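Side-chain contacts in beta-lactamase (Burkholderia cenocepacia, PDB 5E2G), which probably hydrolyses beta-lactams to substituted beta-amino acids, as other class C beta-lactamases do: residues A15-M18 with K19-I23; F168-L171 with M172-L176; A192-A195 with D196-Q199; L263-L267 with I268-Y272. One frame throughout, in Å; residues are numbered along the deposited sequence.

The four contacts follow one another along the chain; none nests in or crosses another, and each joins neighbouring residues. Contact 1 closes the end of helix 3-21, where the chain turns toward strand 25-32 beside the C-terminal helix 344-357. Contact 2 is a stretch of helix 168-180, packed against helices 64-77 and 150-164; its centre is about 35 Å from that of contact 1, across the centre of the chain. Contact 3 tightens the loop between helix 168-180 and strand 200-201, its nearest atoms about 8 Å from contact 1. Contact 4 closes the hairpin of strands 263-265 and 270-273, inside the large antiparallel sheet.

Contact 1 of 4, residues A15-M18 with K19-I23; sequences APLM and KQYAI
Met18 and Ile23 meet where helix 3-21 ends in a Schellman motif. Ala22 takes a positive phi of 56°, and this turns Ile23 N back to Met18 O at 3.0 Å, in the carbonyl plane and on a lone pair. The two side chains then cross at about a right angle, Met18 CB standing 4.1 Å from Ile23 CB. Met18 is a selenomethionine that runs straight through chi2 and folds at chi3 (54°), which brings its methyl CE 3.2 Å from Ile23 O. Leu17 and Tyr21 form the second apolar pair. Leu17 CD2 lies at the edge of the Tyr21 ring, in its plane, 3.5 Å from CE2; Leu17 reaches that place with a chi1 of -114°, well off a staggered position. Gln20 CB sits above one face of the same ring, offset toward the rim. Leu17 and Tyr21 both touch Glu346, and Leu17 and Ile23 both touch Val342, so the end of the N-terminal helix is packed against helix 344-357 and the loop before it. Tyr21 N donates to Leu17 O at 3.0 Å. Lys19 CB lies 3.2 Å from both Pro16 O and Ala15 O.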
loop_
_atom_site.group_PDB
_atom_site.type_symbol
_atom_site.label_atom_id
_atom_site.label_comp_id
_atom_site.label_asym_id
_atom_site.label_seq_id
_atom_site.Cartn_x
_atom_site.Cartn_y
_atom_site.Cartn_z
ATOM N N ALA A 15 -5.558 21.112 8.092
ATOM C CA ALA A 15 -4.909 22.419 8.180
ATOM C C ALA A 15 -3.896 22.499 9.315
ATOM O O ALA A 15 -2.762 22.945 9.064
ATOM C CB ALA A 15 -5.975 23.515 8.287
ATOM N N PRO A 16 -4.205 22.093 10.554
ATOM C CA PRO A 16 -3.161 22.138 11.589
ATOM C C PRO A 16 -2.051 21.148 11.329
ATOM O O PRO A 16 -0.889 21.432 11.639
ATOM C CB PRO A 16 -3.922 21.807 12.881
ATOM C CG PRO A 16 -5.372 21.960 12.538
ATOM C CD PRO A 16 -5.470 21.579 11.103
ATOM N N LEU A 17 -2.384 19.988 10.760
ATOM C CA LEU A 17 -1.364 19.017 10.383
ATOM C C LEU A 17 -0.356 19.624 9.417
ATOM O O LEU A 17 0.859 19.544 9.631
ATOM C CB LEU A 17 -2.029 17.793 9.757
ATOM C CG LEU A 17 -1.950 16.460 10.492
ATOM C CD1 LEU A 17 -1.722 15.350 9.484
ATOM C CD2 LEU A 17 -0.876 16.455 11.569
HETATM N N MSE A 18 -0.840 20.221 8.340
HETATM C CA MSE A 18 0.058 20.803 7.364
HETATM C C MSE A 18 0.782 21.969 8.004
HETATM O O MSE A 18 1.911 22.295 7.650
HETATM C CB MSE A 18 -0.713 21.242 6.130
HETATM C CG MSE A 18 -1.505 20.120 5.503
HETATM SE SE MSE A 18 -2.605 20.769 4.056
HETATM C CE MSE A 18 -1.203 21.644 3.030
ATOM N N LYS A 19 0.121 22.586 8.979
ATOM C CA LYS A 19 0.740 23.683 9.708
ATOM C C LYS A 19 1.920 23.186 10.534
ATOM O O LYS A 19 3.058 23.634 10.355
ATOM C CB LYS A 19 -0.305 24.362 10.594
ATOM C CG LYS A 19 0.116 25.694 11.182
ATOM C CD LYS A 19 -0.989 26.236 12.066
ATOM C CE LYS A 19 -0.684 27.642 12.563
ATOM N NZ LYS A 19 0.545 27.701 13.401
ATOM N N GLN A 20 1.668 22.233 11.429
ATOM C CA GLN A 20 2.703 21.822 12.369
ATOM C C GLN A 20 3.870 21.135 11.679
ATOM O O GLN A 20 5.009 21.236 12.148
ATOM C CB GLN A 20 2.132 20.886 13.423
ATOM C CG GLN A 20 3.103 20.654 14.545
ATOM C CD GLN A 20 2.842 19.368 15.261
ATOM O OE1 GLN A 20 1.788 18.760 15.089
ATOM N NE2 GLN A 20 3.804 18.932 16.069
ATOM N N TYR A 21 3.615 20.425 10.587
ATOM C CA TYR A 21 4.653 19.674 9.904
ATOM C C TYR A 21 5.095 20.329 8.611
ATOM O O TYR A 21 5.958 19.780 7.921
ATOM C CB TYR A 21 4.182 18.240 9.666
ATOM C CG TYR A 21 3.958 17.557 10.989
ATOM C CD1 TYR A 21 5.029 17.269 11.818
ATOM C CD2 TYR A 21 2.681 17.259 11.438
ATOM C CE1 TYR A 21 4.845 16.684 13.034
ATOM C CE2 TYR A 21 2.485 16.668 12.657
ATOM C CZ TYR A 21 3.571 16.379 13.453
ATOM O OH TYR A 21 3.388 15.782 14.679
ATOM N N ALA A 22 4.551 21.503 8.289
ATOM C CA ALA A 22 4.986 22.280 7.134
ATOM C C ALA A 22 4.883 21.449 5.861
ATOM O O ALA A 22 5.842 21.309 5.103
ATOM C CB ALA A 22 6.407 22.815 7.331
ATOM N N ILE A 23 3.712 20.865 5.647
ATOM C CA ILE A 23 3.417 20.127 4.424
ATOM C C ILE A 23 2.933 21.135 3.386
ATOM O O ILE A 23 1.908 21.798 3.621
ATOM C CB ILE A 23 2.369 19.035 4.655
ATOM C CG1 ILE A 23 2.763 18.175 5.854
ATOM C CG2 ILE A 23 2.236 18.177 3.421
ATOM C CD1 ILE A 23 4.128 17.559 5.724
#

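Contact 2 of 4, residues F168-L171 with M172-L176; sequences FATL and MEQRL
Leu171 O takes Leu176 N at 3.0 Å, five residues on, as well as a weak bond from Arg175 N, so helix 168-180 opens here into a wider pi-type turn after ordinary helical bonds such as Gln174 N to Thr170 O. Met172, a selenomethionine, packs on Phe168, four residues before it. Its CG stands over one face, offset toward the rim and 3.7 Å from Phe168 CZ, a CH-pi contact. SE comes in obliquely, 4.6 Å from the centre of the Phe168 ring, making this a Met-aromatic pair as well. The bends at chi2 (-70°) and chi3 (-87°) curl the chain so that CE of Met172 stays near CZ of Phe168. Across the pi turn, Leu171 and Arg175 run side by side in the same direction, with CD2 of Leu171 3.8 Å from CD of Arg175. The arginine, extended from CG to NE, carries its charge on to a salt bridge with Asp74 of helix 64-77, while Glu173 OE2 accepts the backbone N-H groups of Ile187 and Asn188. The methionine chain and the Phe168 ring, both buried, make an apolar contact, while the charged ends find partners beyond the helix, in helix 64-77 and the loop holding Ile187 and Asn188.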
loop_
_atom_site.group_PDB
_atom_site.type_symbol
_atom_site.label_atom_id
_atom_site.label_comp_id
_atom_site.label_asym_id
_atom_site.label_seq_id
_atom_site.Cartn_x
_atom_site.Cartn_y
_atom_site.Cartn_z
ATOM N N PHE A 168 6.631 -6.712 -15.322
ATOM C CA PHE A 168 5.887 -6.268 -14.143
ATOM C C PHE A 168 5.153 -4.949 -14.398
ATOM O O PHE A 168 3.932 -4.856 -14.202
ATOM C CB PHE A 168 6.801 -6.125 -12.924
ATOM C CG PHE A 168 6.084 -5.559 -11.734
ATOM C CD1 PHE A 168 5.283 -6.372 -10.948
ATOM C CD2 PHE A 168 6.146 -4.203 -11.444
ATOM C CE1 PHE A 168 4.578 -5.853 -9.861
ATOM C CE2 PHE A 168 5.449 -3.677 -10.370
ATOM C CZ PHE A 168 4.658 -4.506 -9.581
ATOM N N ALA A 169 5.888 -3.901 -14.801
ATOM C CA ALA A 169 5.273 -2.584 -14.985
ATOM C C ALA A 169 4.145 -2.621 -16.011
ATOM O O ALA A 169 3.151 -1.897 -15.868
ATOM C CB ALA A 169 6.329 -1.552 -15.391
ATOM N N THR A 170 4.277 -3.469 -17.037
ATOM C CA THR A 170 3.216 -3.648 -18.026
ATOM C C THR A 170 1.960 -4.239 -17.397
ATOM O O THR A 170 0.843 -3.824 -17.712
ATOM C CB THR A 170 3.729 -4.544 -19.156
ATOM O OG1 THR A 170 4.864 -3.924 -19.769
ATOM C CG2 THR A 170 2.649 -4.784 -20.198
ATOM N N LEU A 171 2.121 -5.218 -16.511
ATOM C CA LEU A 171 0.971 -5.807 -15.831
ATOM C C LEU A 171 0.228 -4.780 -14.991
ATOM O O LEU A 171 -0.994 -4.849 -14.859
ATOM C CB LEU A 171 1.424 -6.964 -14.948
ATOM C CG LEU A 171 1.783 -8.289 -15.620
ATOM C CD1 LEU A 171 2.534 -9.189 -14.658
ATOM C CD2 LEU A 171 0.523 -8.963 -16.132
HETATM N N MSE A 172 0.940 -3.824 -14.417
HETATM C CA MSE A 172 0.302 -2.827 -13.581
HETATM C C MSE A 172 -0.438 -1.781 -14.425
HETATM O O MSE A 172 -1.585 -1.445 -14.144
HETATM C CB MSE A 172 1.344 -2.163 -12.690
HETATM C CG MSE A 172 2.039 -3.133 -11.757
HETATM SE SE MSE A 172 0.911 -3.820 -10.309
HETATM C CE MSE A 172 1.225 -2.401 -9.015
ATOM N N GLU A 173 0.217 -1.283 -15.472
ATOM C CA GLU A 173 -0.335 -0.175 -16.243
ATOM C C GLU A 173 -1.295 -0.614 -17.349
ATOM O O GLU A 173 -2.207 0.145 -17.696
ATOM C CB GLU A 173 0.819 0.656 -16.821
ATOM C CG GLU A 173 1.779 1.146 -15.719
ATOM C CD GLU A 173 2.849 2.124 -16.195
ATOM O OE1 GLU A 173 3.200 2.122 -17.398
ATOM O OE2 GLU A 173 3.340 2.905 -15.357
ATOM N N GLN A 174 -1.136 -1.813 -17.901
ATOM C CA GLN A 174 -2.009 -2.268 -18.974
ATOM C C GLN A 174 -3.058 -3.267 -18.510
ATOM O O GLN A 174 -3.920 -3.651 -19.307
ATOM C CB GLN A 174 -1.186 -2.891 -20.112
ATOM C CG GLN A 174 -0.037 -2.030 -20.606
ATOM C CD GLN A 174 -0.489 -0.664 -21.094
ATOM O OE1 GLN A 174 -1.584 -0.513 -21.640
ATOM N NE2 GLN A 174 0.354 0.340 -20.893
ATOM N N ARG A 175 -3.002 -3.701 -17.251
ATOM C CA ARG A 175 -3.921 -4.708 -16.742
ATOM C C ARG A 175 -4.616 -4.193 -15.495
ATOM O O ARG A 175 -5.809 -3.895 -15.534
ATOM C CB ARG A 175 -3.170 -6.002 -16.439
ATOM C CG ARG A 175 -3.993 -7.271 -16.475
ATOM C CD ARG A 175 -3.212 -8.524 -15.966
ATOM N NE ARG A 175 -4.075 -9.600 -15.471
ATOM C CZ ARG A 175 -4.830 -10.386 -16.234
ATOM N NH1 ARG A 175 -4.853 -10.221 -17.551
ATOM N NH2 ARG A 175 -5.577 -11.330 -15.674
ATOM N N LEU A 176 -3.885 -4.071 -14.385
ATOM C CA LEU A 176 -4.531 -3.790 -13.104
ATOM C C LEU A 176 -5.166 -2.402 -13.082
ATOM O O LEU A 176 -6.365 -2.267 -12.816
ATOM C CB LEU A 176 -3.530 -3.939 -11.957
ATOM C CG LEU A 176 -4.134 -3.688 -10.570
ATOM C CD1 LEU A 176 -5.196 -4.724 -10.264
ATOM C CD2 LEU A 176 -3.095 -3.659 -9.463
#

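Contact 3 of 4, residues A192-A195 with D196-Q199; sequences ARMA and DYAQ
Met194 and Tyr197 lie side by side and point the same way, and so do Arg193 and Asp196 in the same tight turn between helix 168-180 and strand 200-201. Two successive backbone bonds close it: Asp196 N reaches Arg193 O at 2.9 Å, and Tyr197 N reaches Met194 O at 3.3 Å. Both donors stand well above the carbonyl planes and use neither lone pair. Met194, a selenomethionine, bends at chi2 and chi3 so that its methyl CE comes 3.6 Å from Tyr197 CD2. Its SE lies at the edge of the ring, 5.3 Å from the centre of the Tyr197 ring, a Met-aromatic contact. Tyr197 places CG anti to its backbone N (chi1 -166°), which carries the ring alongside the methionine, and its hydroxyl hydrogen-bonds with Arg223 and Glu59; Arg209 adds a cation-pi contact. In the other pair the guanidinium and carboxylate planes are turned 40° apart. What touches is a methylene, Arg193 CD, 3.5 Å from Asp196 OD2, for the chi2 bend of -71° swings the arginine head back so that NH1 makes a weak bond to Ala192 O. Asp196 OD2, 4.5 Å from Arg193 NE, lies well out of the guanidinium plane, so no N-H points at it; NE bonds weakly to Tyr186 OH. The attraction between these charges is therefore probably diffuse, whereas the tyrosine is held by directed bonds at its hydroxyl.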
loop_
_atom_site.group_PDB
_atom_site.type_symbol
_atom_site.label_atom_id
_atom_site.label_comp_id
_atom_site.label_asym_id
_atom_site.label_seq_id
_atom_site.Cartn_x
_atom_site.Cartn_y
_atom_site.Cartn_z
ATOM N N ALA A 192 4.307 13.283 -20.889
ATOM C CA ALA A 192 3.184 14.212 -20.833
ATOM C C ALA A 192 2.651 14.420 -19.418
ATOM O O ALA A 192 1.875 15.360 -19.200
ATOM C CB ALA A 192 2.058 13.727 -21.750
ATOM N N ARG A 193 3.057 13.591 -18.455
ATOM C CA ARG A 193 2.563 13.660 -17.088
ATOM C C ARG A 193 3.589 14.167 -16.087
ATOM O O ARG A 193 3.248 14.315 -14.910
ATOM C CB ARG A 193 2.078 12.284 -16.627
ATOM C CG ARG A 193 0.965 11.708 -17.451
ATOM C CD ARG A 193 -0.322 12.452 -17.233
ATOM N NE ARG A 193 -1.361 11.917 -18.098
ATOM C CZ ARG A 193 -1.537 12.298 -19.356
ATOM N NH1 ARG A 193 -0.744 13.223 -19.879
ATOM N NH2 ARG A 193 -2.503 11.761 -20.088
HETATM N N MSE A 194 4.831 14.411 -16.497
HETATM C CA MSE A 194 5.831 14.859 -15.531
HETATM C C MSE A 194 5.404 16.183 -14.902
HETATM O O MSE A 194 5.791 16.499 -13.780
HETATM C CB MSE A 194 7.209 15.006 -16.173
HETATM C CG MSE A 194 8.008 13.719 -16.302
HETATM SE SE MSE A 194 8.221 12.698 -14.634
HETATM C CE MSE A 194 8.701 14.116 -13.378
ATOM N N ALA A 195 4.582 16.944 -15.630
ATOM C CA ALA A 195 4.096 18.224 -15.127
ATOM C C ALA A 195 3.128 18.069 -13.965
ATOM O O ALA A 195 2.952 19.018 -13.196
ATOM C CB ALA A 195 3.420 19.011 -16.251
ATOM N N ASP A 196 2.489 16.909 -13.831
ATOM C CA ASP A 196 1.556 16.639 -12.744
ATOM C C ASP A 196 2.236 16.148 -11.471
ATOM O O ASP A 196 1.578 16.077 -10.430
ATOM C CB ASP A 196 0.520 15.593 -13.180
ATOM C CG ASP A 196 -0.279 16.018 -14.400
ATOM O OD1 ASP A 196 -0.336 17.232 -14.696
ATOM O OD2 ASP A 196 -0.868 15.131 -15.055
ATOM N N TYR A 197 3.526 15.821 -11.531
ATOM C CA TYR A 197 4.227 15.098 -10.473
ATOM C C TYR A 197 4.648 16.085 -9.393
ATOM O O TYR A 197 5.526 16.922 -9.619
ATOM C CB TYR A 197 5.422 14.371 -11.085
ATOM C CG TYR A 197 6.101 13.298 -10.256
ATOM C CD1 TYR A 197 5.967 13.242 -8.875
ATOM C CD2 TYR A 197 6.905 12.344 -10.874
ATOM C CE1 TYR A 197 6.615 12.262 -8.132
ATOM C CE2 TYR A 197 7.550 11.367 -10.143
ATOM C CZ TYR A 197 7.403 11.329 -8.774
ATOM O OH TYR A 197 8.049 10.354 -8.052
ATOM N N ALA A 198 4.032 15.987 -8.217
ATOM C CA ALA A 198 4.353 16.891 -7.127
ATOM C C ALA A 198 5.802 16.703 -6.683
ATOM O O ALA A 198 6.438 15.686 -6.960
ATOM C CB ALA A 198 3.408 16.669 -5.948
ATOM N N GLN A 199 6.331 17.711 -5.995
ATOM C CA GLN A 199 7.668 17.635 -5.426
ATOM C C GLN A 199 7.570 17.197 -3.971
ATOM O O GLN A 199 6.788 17.761 -3.199
ATOM C CB GLN A 199 8.392 18.978 -5.528
ATOM C CG GLN A 199 9.738 19.023 -4.805
ATOM C CD GLN A 199 10.864 18.330 -5.562
ATOM O OE1 GLN A 199 11.485 17.397 -5.053
ATOM N NE2 GLN A 199 11.148 18.805 -6.774
#

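Contact 4 of 4, residues L263-L267 with I268-Y272; sequences LTQDL and IWEQY
Thr264 and Gln271 form the hydrogen-bonded pair of an antiparallel beta hairpin, and Gln265 and Glu270 the non-hydrogen-bonded pair next to it; the strand segments run 134° apart in direction. Gln271 N meets Thr264 O at 2.9 Å, and Asp266 N to Trp269 O at 2.8 Å closes the loop. At its tip Ile268, with a positive phi of 70°, sits in a gamma turn marked by a weak bond from Trp269 N to Leu267 O. Gln265 bends at chi2 back over this loop. Its NE2 donates to Ile268 O at 3.2 Å and to Asp266 O at 3.0 Å, both acceptors in the plane of its amide, which fixes its rotation. Gln265 OE1 accepts a hydrogen bond from Arg146 NE and Glu270 OE2 salt-bridges Arg146 NH2, their flat ends 89° apart. Ile268 touches Lys65 of the probable SxxK motif, consistent with a place beside the active site, and Trp269 stacks edge-to-face with His254 and Phe326. At the open end Tyr272 crosses Leu263 obliquely, CE1 3.6 Å from Leu263 CA. A water bridges the strands there: Thr264 OG1, which also accepts from Arg259 NH1, donates to it at 2.7 Å, and it donates to Gln271 O at 3.0 Å.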
loop_
_atom_site.group_PDB
_atom_site.type_symbol
_atom_site.label_atom_id
_atom_site.label_comp_id
_atom_site.label_asym_id
_atom_site.label_seq_id
_atom_site.Cartn_x
_atom_site.Cartn_y
_atom_site.Cartn_z
ATOM N N LEU A 263 -1.884 -6.309 15.638
ATOM C CA LEU A 263 -2.144 -6.185 14.219
ATOM C C LEU A 263 -2.504 -7.542 13.641
ATOM O O LEU A 263 -1.998 -8.574 14.084
ATOM C CB LEU A 263 -0.895 -5.611 13.545
ATOM C CG LEU A 263 -0.653 -5.519 12.051
ATOM C CD1 LEU A 263 0.339 -4.392 11.821
ATOM C CD2 LEU A 263 -0.100 -6.818 11.522
ATOM N N THR A 264 -3.387 -7.534 12.650
ATOM C CA THR A 264 -3.656 -8.716 11.845
ATOM C C THR A 264 -3.163 -8.444 10.430
ATOM O O THR A 264 -3.478 -7.405 9.844
ATOM C CB THR A 264 -5.142 -9.074 11.859
ATOM O OG1 THR A 264 -5.531 -9.356 13.203
ATOM C CG2 THR A 264 -5.417 -10.297 10.996
ATOM N N GLN A 265 -2.363 -9.364 9.904
ATOM C CA GLN A 265 -1.703 -9.206 8.614
ATOM C C GLN A 265 -2.482 -9.954 7.542
ATOM O O GLN A 265 -2.614 -11.183 7.615
ATOM C CB GLN A 265 -0.265 -9.720 8.685
ATOM C CG GLN A 265 0.506 -9.557 7.400
ATOM C CD GLN A 265 0.671 -8.105 7.012
ATOM O OE1 GLN A 265 1.316 -7.339 7.725
ATOM N NE2 GLN A 265 0.090 -7.716 5.877
ATOM N N ASP A 266 -3.019 -9.211 6.571
ATOM C CA ASP A 266 -3.660 -9.794 5.399
ATOM C C ASP A 266 -2.600 -9.935 4.303
ATOM O O ASP A 266 -1.407 -10.005 4.606
ATOM C CB ASP A 266 -4.853 -8.943 4.955
ATOM C CG ASP A 266 -5.857 -8.689 6.070
ATOM O OD1 ASP A 266 -5.782 -9.355 7.127
ATOM O OD2 ASP A 266 -6.743 -7.818 5.886
ATOM N N LEU A 267 -2.997 -9.977 3.032
ATOM C CA LEU A 267 -1.999 -9.908 1.969
ATOM C C LEU A 267 -1.663 -8.438 1.801
ATOM O O LEU A 267 -2.393 -7.690 1.145
ATOM C CB LEU A 267 -2.505 -10.531 0.675
ATOM C CG LEU A 267 -1.375 -10.877 -0.302
ATOM C CD1 LEU A 267 -0.454 -11.947 0.285
ATOM C CD2 LEU A 267 -1.912 -11.332 -1.652
ATOM N N ILE A 268 -0.570 -8.026 2.440
ATOM C CA ILE A 268 -0.079 -6.652 2.501
ATOM C C ILE A 268 -0.985 -5.769 3.354
ATOM O O ILE A 268 -0.492 -5.060 4.234
ATOM C CB ILE A 268 0.128 -6.049 1.100
ATOM C CG1 ILE A 268 1.234 -6.814 0.361
ATOM C CG2 ILE A 268 0.483 -4.563 1.212
ATOM C CD1 ILE A 268 2.576 -6.786 1.083
ATOM N N TRP A 269 -2.297 -5.780 3.102
ATOM C CA TRP A 269 -3.211 -5.037 3.965
ATOM C C TRP A 269 -3.061 -5.467 5.421
ATOM O O TRP A 269 -2.673 -6.595 5.723
ATOM C CB TRP A 269 -4.664 -5.243 3.546
ATOM C CG TRP A 269 -5.017 -4.650 2.232
ATOM C CD1 TRP A 269 -5.297 -5.325 1.088
ATOM C CD2 TRP A 269 -5.145 -3.251 1.921
ATOM N NE1 TRP A 269 -5.598 -4.438 0.079
ATOM C CE2 TRP A 269 -5.508 -3.159 0.564
ATOM C CE3 TRP A 269 -4.990 -2.070 2.663
ATOM C CZ2 TRP A 269 -5.718 -1.933 -0.074
ATOM C CZ3 TRP A 269 -5.193 -0.853 2.032
ATOM C CH2 TRP A 269 -5.555 -0.793 0.672
ATOM N N GLU A 270 -3.383 -4.554 6.327
ATOM C CA GLU A 270 -3.359 -4.810 7.759
ATOM C C GLU A 270 -4.707 -4.396 8.332
ATOM O O GLU A 270 -5.289 -3.402 7.892
ATOM C CB GLU A 270 -2.197 -4.040 8.412
ATOM C CG GLU A 270 -0.856 -4.281 7.695
ATOM C CD GLU A 270 0.118 -3.114 7.804
ATOM O OE1 GLU A 270 -0.232 -2.092 8.435
ATOM O OE2 GLU A 270 1.240 -3.221 7.261
ATOM N N GLN A 271 -5.231 -5.167 9.286
ATOM C CA GLN A 271 -6.609 -4.943 9.699
ATOM C C GLN A 271 -6.788 -5.168 11.189
ATOM O O GLN A 271 -5.929 -5.739 11.871
ATOM C CB GLN A 271 -7.578 -5.837 8.918
ATOM C CG GLN A 271 -7.640 -7.235 9.435
ATOM C CD GLN A 271 -8.559 -8.129 8.636
ATOM O OE1 GLN A 271 -9.014 -9.153 9.135
ATOM N NE2 GLN A 271 -8.834 -7.761 7.401
ATOM N N TYR A 272 -7.929 -4.691 11.683
ATOM C CA TYR A 272 -8.310 -4.747 13.087
ATOM C C TYR A 272 -9.812 -4.957 13.140
ATOM O O TYR A 272 -10.524 -4.512 12.231
ATOM C CB TYR A 272 -7.917 -3.455 13.829
ATOM C CG TYR A 272 -6.473 -3.071 13.623
ATOM C CD1 TYR A 272 -5.487 -3.508 14.495
ATOM C CD2 TYR A 272 -6.090 -2.304 12.532
ATOM C CE1 TYR A 272 -4.161 -3.187 14.297
ATOM C CE2 TYR A 272 -4.761 -1.976 12.319
ATOM C CZ TYR A 272 -3.801 -2.415 13.207
ATOM O OH TYR A 272 -2.483 -2.094 13.000
HETATM O O HOH W 1 -5.974 -7.038 14.579
#